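Long-range contacts in carboxylic ester hydrolase (Aspergillus niger, PDB 7K4O), which hydrolyses ester bonds, probably those of tannins, as a probably secreted serine esterase of the tannase family: residues Val45-Ala53 with Gly475-Ala483; Ile55-Tyr64 with Val74-Ala82. All coordinates share one frame; numbering follows the deposited sequence.

Contact 1 (Val45-Ala53 with Gly475-Ala483). With MAN (alpha-D-mannopyranose), chain B; NAG (2-acetamido-2-deoxy-beta-D-glucopyranose), chain C; FWN (2-[2-(2-ethoxyethoxy)ethoxy]ethanol), chain S.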
loop_
_atom_site.group_PDB
_atom_site.type_symbol
_atom_site.label_atom_id
_atom_site.label_comp_id
_atom_site.label_asym_id
_atom_site.label_seq_id
_atom_site.Cartn_x
_atom_site.Cartn_y
_atom_site.Cartn_z
ATOM N N VAL A 45 15.212 -14.642 8.802
ATOM C CA VAL A 45 14.396 -13.581 8.144
ATOM C C VAL A 45 13.540 -12.925 9.197
ATOM O O VAL A 45 13.144 -13.572 10.180
ATOM C CB VAL A 45 13.565 -14.163 6.973
ATOM C CG1 VAL A 45 14.472 -14.726 5.890
ATOM C CG2 VAL A 45 12.633 -15.251 7.437
ATOM N N SER A 46 13.186 -11.674 8.951
ATOM C CA SER A 46 12.352 -10.884 9.862
ATOM C C SER A 46 11.792 -9.708 9.066
ATOM O O SER A 46 12.427 -9.271 8.112
ATOM C CB SER A 46 13.146 -10.399 11.060
ATOM O OG SER A 46 14.186 -9.559 10.612
ATOM N N SER A 47 10.662 -9.207 9.530
ATOM C CA SER A 47 9.902 -8.143 8.836
ATOM C C SER A 47 8.841 -7.678 9.783
ATOM O O SER A 47 8.464 -8.433 10.668
ATOM C CB SER A 47 9.277 -8.689 7.523
ATOM O OG SER A 47 8.425 -7.734 6.939
ATOM N N GLU A 48 8.273 -6.505 9.572
ATOM C CA GLU A 48 7.046 -6.137 10.291
ATOM C C GLU A 48 5.827 -6.891 9.730
ATOM O O GLU A 48 4.777 -6.810 10.354
ATOM C CB GLU A 48 6.852 -4.631 10.233
ATOM C CG GLU A 48 8.052 -3.897 10.866
ATOM C CD GLU A 48 7.769 -2.476 11.326
ATOM O OE1 GLU A 48 7.028 -1.763 10.621
ATOM O OE2 GLU A 48 8.220 -2.112 12.434
ATOM N N PHE A 49 5.978 -7.548 8.572
ATOM C CA PHE A 49 4.826 -8.203 7.879
ATOM C C PHE A 49 4.725 -9.710 8.160
ATOM O O PHE A 49 3.733 -10.303 7.710
ATOM C CB PHE A 49 4.920 -7.984 6.377
ATOM C CG PHE A 49 4.811 -6.517 6.029
ATOM C CD1 PHE A 49 3.615 -5.866 6.213
ATOM C CD2 PHE A 49 5.885 -5.838 5.482
ATOM C CE1 PHE A 49 3.489 -4.516 5.881
ATOM C CE2 PHE A 49 5.768 -4.488 5.174
ATOM C CZ PHE A 49 4.579 -3.842 5.398
ATOM N N TYR A 50 5.739 -10.314 8.763
ATOM C CA TYR A 50 5.708 -11.751 9.103
ATOM C C TYR A 50 6.536 -12.004 10.357
ATOM O O TYR A 50 7.477 -11.289 10.655
ATOM C CB TYR A 50 6.138 -12.612 7.909
ATOM C CG TYR A 50 7.383 -12.206 7.183
ATOM C CD1 TYR A 50 8.655 -12.460 7.667
ATOM C CD2 TYR A 50 7.294 -11.511 5.976
ATOM C CE1 TYR A 50 9.782 -12.060 6.976
ATOM C CE2 TYR A 50 8.419 -11.176 5.255
ATOM C CZ TYR A 50 9.685 -11.419 5.755
ATOM O OH TYR A 50 10.824 -11.039 5.080
ATOM N N PRO A 51 6.186 -13.058 11.099
ATOM C CA PRO A 51 6.988 -13.443 12.264
ATOM C C PRO A 51 8.395 -13.860 11.855
ATOM O O PRO A 51 8.668 -14.323 10.711
ATOM C CB PRO A 51 6.229 -14.634 12.853
ATOM C CG PRO A 51 4.854 -14.568 12.260
ATOM C CD PRO A 51 4.990 -13.880 10.907
ATOM N N SER A 52 9.332 -13.707 12.805
ATOM C CA SER A 52 10.728 -14.112 12.574
ATOM C C SER A 52 10.813 -15.610 12.366
ATOM O O SER A 52 10.076 -16.386 13.012
ATOM C CB SER A 52 11.623 -13.615 13.691
ATOM O OG SER A 52 11.575 -12.180 13.664
ATOM N N ALA A 53 11.680 -16.029 11.484
ATOM C CA ALA A 53 11.840 -17.461 11.181
ATOM C C ALA A 53 13.227 -17.730 10.629
ATOM O O ALA A 53 13.907 -16.828 10.190
ATOM C CB ALA A 53 10.793 -17.944 10.198
ATOM N N GLY A 475 2.065 1.532 19.507
ATOM C CA GLY A 475 0.990 1.148 18.573
ATOM C C GLY A 475 1.251 -0.272 18.074
ATOM O O GLY A 475 2.395 -0.709 18.006
ATOM N N PRO A 476 0.185 -0.974 17.690
ATOM C CA PRO A 476 0.286 -2.347 17.208
ATOM C C PRO A 476 0.539 -2.376 15.701
ATOM O O PRO A 476 0.506 -1.343 15.044
ATOM C CB PRO A 476 -1.109 -2.886 17.497
ATOM C CG PRO A 476 -1.993 -1.704 17.215
ATOM C CD PRO A 476 -1.200 -0.511 17.704
ATOM N N PHE A 477 0.808 -3.564 15.165
ATOM C CA PHE A 477 1.011 -3.709 13.709
ATOM C C PHE A 477 0.607 -5.118 13.344
ATOM O O PHE A 477 0.931 -6.042 14.089
ATOM C CB PHE A 477 2.455 -3.431 13.323
ATOM C CG PHE A 477 2.613 -3.136 11.856
ATOM C CD1 PHE A 477 2.315 -1.879 11.343
ATOM C CD2 PHE A 477 3.016 -4.139 11.000
ATOM C CE1 PHE A 477 2.396 -1.655 9.971
ATOM C CE2 PHE A 477 3.112 -3.906 9.638
ATOM C CZ PHE A 477 2.794 -2.667 9.130
ATOM N N PRO A 478 -0.101 -5.325 12.207
ATOM C CA PRO A 478 -0.540 -6.681 11.840
ATOM C C PRO A 478 0.613 -7.442 11.201
ATOM O O PRO A 478 0.882 -7.334 10.017
ATOM C CB PRO A 478 -1.732 -6.417 10.924
ATOM C CG PRO A 478 -1.345 -5.101 10.219
ATOM C CD PRO A 478 -0.609 -4.288 11.287
ATOM N N GLN A 479 1.324 -8.224 12.006
ATOM C CA GLN A 479 2.524 -8.958 11.587
ATOM C C GLN A 479 2.175 -10.386 11.155
ATOM O O GLN A 479 3.041 -11.083 10.645
ATOM C CB GLN A 479 3.534 -8.962 12.739
ATOM C CG GLN A 479 4.887 -9.577 12.378
ATOM C CD GLN A 479 5.872 -9.488 13.554
ATOM O OE1 GLN A 479 5.507 -9.846 14.684
ATOM N NE2 GLN A 479 7.114 -9.117 13.273
ATOM N N THR A 480 0.939 -10.801 11.285
ATOM C CA THR A 480 0.566 -12.226 11.125
ATOM C C THR A 480 -0.524 -12.377 10.054
ATOM O O THR A 480 -1.391 -13.240 10.158
ATOM C CB THR A 480 0.188 -12.794 12.509
ATOM O OG1 THR A 480 -0.871 -12.029 13.097
ATOM C CG2 THR A 480 1.416 -12.923 13.399
ATOM N N ASN A 481 -0.522 -11.523 9.019
ATOM C CA ASN A 481 -1.638 -11.556 8.063
ATOM C C ASN A 481 -1.649 -12.841 7.241
ATOM O O ASN A 481 -2.761 -13.251 6.859
ATOM C CB ASN A 481 -1.650 -10.335 7.165
ATOM C CG ASN A 481 -2.030 -9.084 7.920
ATOM O OD1 ASN A 481 -2.656 -9.141 8.995
ATOM N ND2 ASN A 481 -1.749 -7.929 7.314
ATOM N N MET A 482 -0.514 -13.433 6.919
ATOM C CA MET A 482 -0.517 -14.668 6.099
ATOM C C MET A 482 -1.156 -15.810 6.909
ATOM O O MET A 482 -2.066 -16.519 6.404
ATOM C CB MET A 482 0.885 -15.037 5.659
ATOM C CG MET A 482 0.917 -16.183 4.710
ATOM S SD MET A 482 0.072 -15.807 3.106
ATOM C CE MET A 482 0.618 -17.304 2.270
ATOM N N ALA A 483 -0.798 -15.918 8.187
ATOM C CA ALA A 483 -1.416 -16.962 9.036
ATOM C C ALA A 483 -2.924 -16.708 9.157
ATOM O O ALA A 483 -3.706 -17.686 9.103
ATOM C CB ALA A 483 -0.747 -17.020 10.415
HETATM C C1 MAN B . 7.960 -13.996 18.613
HETATM C C2 MAN B . 8.095 -13.873 17.066
HETATM C C3 MAN B . 8.061 -12.384 16.734
HETATM C C4 MAN B . 6.747 -11.728 17.152
HETATM C C5 MAN B . 6.486 -12.040 18.638
HETATM C C6 MAN B . 5.090 -11.767 19.103
HETATM O O2 MAN B . 6.996 -14.523 16.413
HETATM O O3 MAN B . 8.343 -12.347 15.340
HETATM O O4 MAN B . 6.848 -10.312 16.975
HETATM O O5 MAN B . 6.692 -13.433 18.964
HETATM O O6 MAN B . 4.972 -11.949 20.610
HETATM C C1 NAG C . -1.445 -13.290 16.779
HETATM C C2 NAG C . -0.956 -14.647 16.365
HETATM C C3 NAG C . -0.255 -15.312 17.558
HETATM C C4 NAG C . 0.853 -14.398 18.080
HETATM C C5 NAG C . 0.233 -13.047 18.411
HETATM C C6 NAG C . 1.254 -12.014 18.892
HETATM C C7 NAG C . -2.144 -15.831 14.659
HETATM C C8 NAG C . -3.247 -16.620 14.122
HETATM N N2 NAG C . -2.063 -15.429 15.933
HETATM O O3 NAG C . 0.334 -16.544 17.115
HETATM O O4 NAG C . 1.350 -15.026 19.296
HETATM O O5 NAG C . -0.366 -12.525 17.221
HETATM O O6 NAG C . 0.634 -10.783 19.118
HETATM O O7 NAG C . -1.289 -15.603 13.862
HETATM O O4 FWN S . -0.302 -22.686 9.062
HETATM C C5 FWN S . -0.703 -21.398 9.388
HETATM C C6 FWN S . -2.161 -21.204 9.600
HETATM O O7 FWN S . -2.635 -20.432 10.620
HETATM C C8 FWN S . -2.825 -21.010 11.851
HETATM C C9 FWN S . -2.769 -20.114 13.033
HETATM O O10 FWN S . -1.557 -19.977 13.693
HETATM C C11 FWN S . -1.550 -19.802 15.065
HETATM C C12 FWN S . -0.246 -19.516 15.697
HETATM O O13 FWN S . 0.755 -20.434 15.439
HETATM C C14 FWN S . 2.052 -20.109 15.796
HETATM C C1 FWN S . 3.196 -20.957 15.343
HETATM O O HOH W 1 1.274 -9.164 8.085
HETATM O O HOH W 2 2.423 -12.692 7.457
#
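Gln479 reaches across to the turn at Ser47-Tyr50 with a fully stretched side chain. CG stands opposite the backbone N (chi1 -174°), and the next torsion is also extended. This carries the amide past Glu48 O to the backbone of Ser47. There Gln479 NE2 donates to Ser47 O at 3.0 Å. The bond is nearly straight (161°) and lies in both the carbonyl plane and the amide plane. The other end of the amide, Gln479 OE1, accepts from O4 of a glycan mannose at 2.7 Å. With a partner at each end, the rotation of the amide is fixed. The same mannose takes the backbone N-H of Ser52 on its O3.

Phe477 CG is also anti to its own N (chi1 -162°), which points the ring at the turn. Its edge is directed at the face of Phe49 in an offset edge-to-face pair, with centroids 5.7 Å apart. The closest carbons are Phe477 CZ and Phe49 CE1, at 3.8 Å. Glu48 O also sits at the Phe477 edge, while the Glu48 carboxylate turns to Thr468. Within the turn Ser47 OG accepts from Phe49 N, an ST turn.

Phe49 O and Gln479 O lie 3.1 Å apart and are both acceptors. Two waters donate to Phe49 O; one accepts from Asn481 N and also donates to Pro478 O, the other accepts from Met482 N. They thus tie the turn to the first residues of helix 481-491. The chemistry implies a join made by one amide, two waters and a sugar, with an aromatic pair beside it and Glu48 O buried without a hydrogen-bond partner.

Contact 2 (Ile55-Tyr64 with Val74-Ala82). With NAG (2-acetamido-2-deoxy-beta-D-glucopyranose), chain D.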
loop_
_atom_site.group_PDB
_atom_site.type_symbol
_atom_site.label_atom_id
_atom_site.label_comp_id
_atom_site.label_asym_id
_atom_site.label_seq_id
_atom_site.Cartn_x
_atom_site.Cartn_y
_atom_site.Cartn_z
ATOM N N ILE A 55 14.554 -20.157 7.441
ATOM C CA ILE A 55 13.943 -20.884 6.281
ATOM C C ILE A 55 14.997 -21.535 5.413
ATOM O O ILE A 55 16.153 -21.078 5.346
ATOM C CB ILE A 55 13.019 -19.964 5.451
ATOM C CG1 ILE A 55 13.768 -18.765 4.912
ATOM C CG2 ILE A 55 11.859 -19.536 6.312
ATOM C CD1 ILE A 55 12.931 -17.882 3.995
ATOM N N ASN A 56 14.579 -22.595 4.716
ATOM C CA ASN A 56 15.359 -23.267 3.669
ATOM C C ASN A 56 14.524 -23.206 2.386
ATOM O O ASN A 56 13.286 -23.421 2.490
ATOM C CB ASN A 56 15.588 -24.753 3.990
ATOM C CG ASN A 56 16.196 -24.920 5.369
ATOM O OD1 ASN A 56 17.229 -24.363 5.665
ATOM N ND2 ASN A 56 15.551 -25.684 6.223
ATOM N N TYR A 57 15.155 -22.997 1.246
ATOM C CA TYR A 57 14.414 -22.959 -0.041
ATOM C C TYR A 57 15.330 -23.119 -1.214
ATOM O O TYR A 57 16.567 -23.021 -1.110
ATOM C CB TYR A 57 13.594 -21.654 -0.106
ATOM C CG TYR A 57 14.394 -20.382 -0.007
ATOM C CD1 TYR A 57 14.680 -19.831 1.225
ATOM C CD2 TYR A 57 14.888 -19.761 -1.148
ATOM C CE1 TYR A 57 15.433 -18.665 1.342
ATOM C CE2 TYR A 57 15.634 -18.594 -1.043
ATOM C CZ TYR A 57 15.920 -18.070 0.193
ATOM O OH TYR A 57 16.676 -16.923 0.251
ATOM N N CYS A 58 14.710 -23.333 -2.353
ATOM C CA CYS A 58 15.314 -23.321 -3.673
ATOM C C CYS A 58 15.036 -21.976 -4.305
ATOM O O CYS A 58 13.846 -21.694 -4.590
ATOM C CB CYS A 58 14.769 -24.424 -4.539
ATOM S SG CYS A 58 15.622 -24.533 -6.115
ATOM N N ASN A 59 16.081 -21.204 -4.543
ATOM C CA ASN A 59 15.940 -19.915 -5.262
ATOM C C ASN A 59 15.993 -20.200 -6.750
ATOM O O ASN A 59 17.087 -20.538 -7.288
ATOM C CB ASN A 59 17.024 -18.955 -4.797
ATOM C CG ASN A 59 17.185 -17.719 -5.659
ATOM O OD1 ASN A 59 16.221 -17.293 -6.284
ATOM N ND2 ASN A 59 18.430 -17.205 -5.768
ATOM N N VAL A 60 14.895 -19.945 -7.471
ATOM C CA VAL A 60 14.758 -20.212 -8.921
ATOM C C VAL A 60 14.645 -18.865 -9.650
ATOM O O VAL A 60 13.844 -18.023 -9.227
ATOM C CB VAL A 60 13.506 -21.046 -9.236
ATOM C CG1 VAL A 60 13.333 -21.245 -10.722
ATOM C CG2 VAL A 60 13.590 -22.395 -8.513
ATOM N N THR A 61 15.384 -18.702 -10.724
ATOM C CA THR A 61 15.062 -17.608 -11.683
ATOM C C THR A 61 14.967 -18.162 -13.083
ATOM O O THR A 61 15.584 -19.171 -13.432
ATOM C CB THR A 61 15.996 -16.386 -11.661
ATOM O OG1 THR A 61 17.200 -16.691 -12.378
ATOM C CG2 THR A 61 16.244 -15.865 -10.276
ATOM N N PHE A 62 14.222 -17.473 -13.938
ATOM C CA PHE A 62 14.190 -17.743 -15.372
ATOM C C PHE A 62 13.531 -16.559 -16.091
ATOM O O PHE A 62 12.977 -15.672 -15.435
ATOM C CB PHE A 62 13.466 -19.037 -15.716
ATOM C CG PHE A 62 12.045 -19.112 -15.232
ATOM C CD1 PHE A 62 11.780 -19.584 -13.959
ATOM C CD2 PHE A 62 10.994 -18.688 -16.014
ATOM C CE1 PHE A 62 10.478 -19.634 -13.485
ATOM C CE2 PHE A 62 9.677 -18.789 -15.568
ATOM C CZ PHE A 62 9.429 -19.215 -14.287
ATOM N N ALA A 63 13.702 -16.558 -17.405
ATOM C CA ALA A 63 13.258 -15.461 -18.280
ATOM C C ALA A 63 12.153 -15.952 -19.194
ATOM O O ALA A 63 12.092 -17.125 -19.601
ATOM C CB ALA A 63 14.431 -14.942 -19.096
ATOM N N TYR A 64 11.295 -15.017 -19.597
ATOM C CA TYR A 64 10.341 -15.235 -20.692
ATOM C C TYR A 64 10.245 -13.950 -21.523
ATOM O O TYR A 64 10.762 -12.922 -21.118
ATOM C CB TYR A 64 8.989 -15.717 -20.186
ATOM C CG TYR A 64 8.151 -14.727 -19.423
ATOM C CD1 TYR A 64 7.271 -13.877 -20.074
ATOM C CD2 TYR A 64 8.185 -14.665 -18.051
ATOM C CE1 TYR A 64 6.442 -13.019 -19.367
ATOM C CE2 TYR A 64 7.387 -13.801 -17.325
ATOM C CZ TYR A 64 6.496 -12.976 -17.975
ATOM O OH TYR A 64 5.687 -12.144 -17.253
ATOM N N VAL A 74 11.358 -10.652 -19.573
ATOM C CA VAL A 74 10.818 -10.582 -18.212
ATOM C C VAL A 74 11.562 -11.647 -17.381
ATOM O O VAL A 74 11.757 -12.763 -17.869
ATOM C CB VAL A 74 9.308 -10.836 -18.210
ATOM C CG1 VAL A 74 8.757 -10.676 -16.812
ATOM C CG2 VAL A 74 8.558 -9.925 -19.198
ATOM N N LEU A 75 11.980 -11.295 -16.195
ATOM C CA LEU A 75 12.589 -12.244 -15.243
ATOM C C LEU A 75 11.569 -12.509 -14.118
ATOM O O LEU A 75 11.006 -11.595 -13.528
ATOM C CB LEU A 75 13.866 -11.669 -14.641
ATOM C CG LEU A 75 14.905 -11.276 -15.672
ATOM C CD1 LEU A 75 16.098 -10.646 -15.015
ATOM C CD2 LEU A 75 15.313 -12.456 -16.519
ATOM N N LEU A 76 11.478 -13.774 -13.731
ATOM C CA LEU A 76 10.766 -14.169 -12.516
ATOM C C LEU A 76 11.763 -14.770 -11.529
ATOM O O LEU A 76 12.744 -15.418 -11.942
ATOM C CB LEU A 76 9.685 -15.199 -12.851
ATOM C CG LEU A 76 8.611 -14.776 -13.844
ATOM C CD1 LEU A 76 7.569 -15.864 -13.957
ATOM C CD2 LEU A 76 7.962 -13.454 -13.448
ATOM N N GLU A 77 11.488 -14.557 -10.268
ATOM C CA GLU A 77 12.244 -15.212 -9.185
ATOM C C GLU A 77 11.210 -15.876 -8.284
ATOM O O GLU A 77 10.306 -15.199 -7.812
ATOM C CB GLU A 77 13.128 -14.241 -8.397
ATOM C CG GLU A 77 13.897 -14.921 -7.251
ATOM C CD GLU A 77 15.073 -14.093 -6.726
ATOM O OE1 GLU A 77 15.301 -14.055 -5.514
ATOM O OE2 GLU A 77 15.685 -13.365 -7.573
ATOM N N ILE A 78 11.402 -17.173 -8.031
ATOM C CA ILE A 78 10.432 -17.966 -7.250
ATOM C C ILE A 78 11.251 -18.757 -6.227
ATOM O O ILE A 78 12.224 -19.393 -6.621
ATOM C CB ILE A 78 9.621 -18.889 -8.194
ATOM C CG1 ILE A 78 8.738 -18.044 -9.150
ATOM C CG2 ILE A 78 8.743 -19.852 -7.398
ATOM C CD1 ILE A 78 8.061 -18.856 -10.232
ATOM N N TRP A 79 10.846 -18.673 -4.988
ATOM C CA TRP A 79 11.463 -19.486 -3.917
ATOM C C TRP A 79 10.550 -20.675 -3.640
ATOM O O TRP A 79 9.407 -20.458 -3.239
ATOM C CB TRP A 79 11.695 -18.662 -2.693
ATOM C CG TRP A 79 12.695 -17.551 -2.829
ATOM C CD1 TRP A 79 13.374 -17.141 -3.947
ATOM C CD2 TRP A 79 13.105 -16.687 -1.767
ATOM N NE1 TRP A 79 14.180 -16.068 -3.632
ATOM C CE2 TRP A 79 14.000 -15.737 -2.318
ATOM C CE3 TRP A 79 12.771 -16.583 -0.425
ATOM C CZ2 TRP A 79 14.597 -14.753 -1.534
ATOM C CZ3 TRP A 79 13.337 -15.594 0.354
ATOM C CH2 TRP A 79 14.238 -14.678 -0.204
ATOM N N LEU A 80 11.116 -21.868 -3.752
ATOM C CA LEU A 80 10.385 -23.150 -3.544
ATOM C C LEU A 80 10.763 -23.767 -2.210
ATOM O O LEU A 80 11.937 -24.039 -1.949
ATOM C CB LEU A 80 10.749 -24.099 -4.671
ATOM C CG LEU A 80 10.430 -23.692 -6.092
ATOM C CD1 LEU A 80 10.963 -24.714 -7.069
ATOM C CD2 LEU A 80 8.929 -23.521 -6.301
ATOM N N PRO A 81 9.805 -23.963 -1.305
ATOM C CA PRO A 81 10.084 -24.743 -0.096
ATOM C C PRO A 81 10.589 -26.153 -0.399
ATOM O O PRO A 81 10.356 -26.744 -1.439
ATOM C CB PRO A 81 8.725 -24.862 0.607
ATOM C CG PRO A 81 7.889 -23.707 0.004
ATOM C CD PRO A 81 8.403 -23.478 -1.390
ATOM N N ALA A 82 11.295 -26.705 0.568
ATOM C CA ALA A 82 11.641 -28.132 0.544
ATOM C C ALA A 82 10.325 -28.911 0.395
ATOM O O ALA A 82 9.309 -28.531 0.992
ATOM C CB ALA A 82 12.334 -28.487 1.828
HETATM C C1 NAG D . 18.678 -15.991 -6.530
HETATM C C2 NAG D . 19.601 -15.087 -5.723
HETATM C C3 NAG D . 19.939 -13.880 -6.604
HETATM C C4 NAG D . 20.489 -14.312 -7.886
HETATM C C5 NAG D . 19.557 -15.303 -8.586
HETATM C C6 NAG D . 20.060 -15.868 -9.870
HETATM C C7 NAG D . 19.287 -15.286 -3.308
HETATM C C8 NAG D . 18.657 -14.698 -2.152
HETATM N N2 NAG D . 19.011 -14.649 -4.499
HETATM O O3 NAG D . 20.828 -13.054 -5.875
HETATM O O4 NAG D . 20.527 -13.165 -8.733
HETATM O O5 NAG D . 19.287 -16.394 -7.706
HETATM O O6 NAG D . 21.383 -16.414 -9.807
HETATM O O7 NAG D . 19.976 -16.291 -3.264
HETATM O O HOH W 3 11.415 -25.117 3.075
#
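Tyr57 lies flat on the indole of Trp79, and this is a tightly packed part of the hairpin. The planes are 11° apart and the centroid of the tyrosine ring is 4.0 Å from that of the six-membered ring, an offset stack. Trp79 NE1 turns to Glu77 OE1 at 3.0 Å, which helps fix the indole. The same face is polar around Asn59, whose ND2 carries an N-linked sugar that passes Thr61 CG2.

The opposite face is largely apolar. There Val74 CB sits over the Tyr64 ring, 3.6 Å from its centroid, in a CH-pi contact. Tyr64 CG lies between N and the carbonyl carbon (chi1 70°), which lays the ring across Val74. Leu76 CG meets the edge of that ring, and Leu76 CD1 touches Phe62 CZ.

The backbones form a regular antiparallel ladder, with paired bonds at Cys58-Leu80, Val60-Ile78, Phe62-Leu76 and Tyr64-Val74. Its loose end is at Asn56 and Ala82, where a water spans the gap between Asn56 O and Ala82 N.

Strand 50-66 is bonded on its other edge to strand 28-47, and Cys58 is disulfide-linked to Cys10. Side chains of 74-81 touch strand 115-120, while helix 108-111 packs against Tyr57 and Trp79.

Contact 2 is a buried hairpin within the large mixed sheet. Contact 1 is partly buried and joins the turn between strands 28-47 and 50-66 to a distant part of the chain, at the start of helix 481-491. Strand 50-66 serves both, and the two touch where Val45 CG1 meets Ile55 CD1 at 4.0 Å. Their centres are about 22 Å apart. Contact 2 rests on a continuous backbone ladder and ring packing. Contact 1 has one direct hydrogen bond, two bridging waters and an edge-to-face ring pair. Each meets a glycan, but differently: contact 2 bears the attachment asparagine, whereas contact 1 grips a sugar with side chain and backbone.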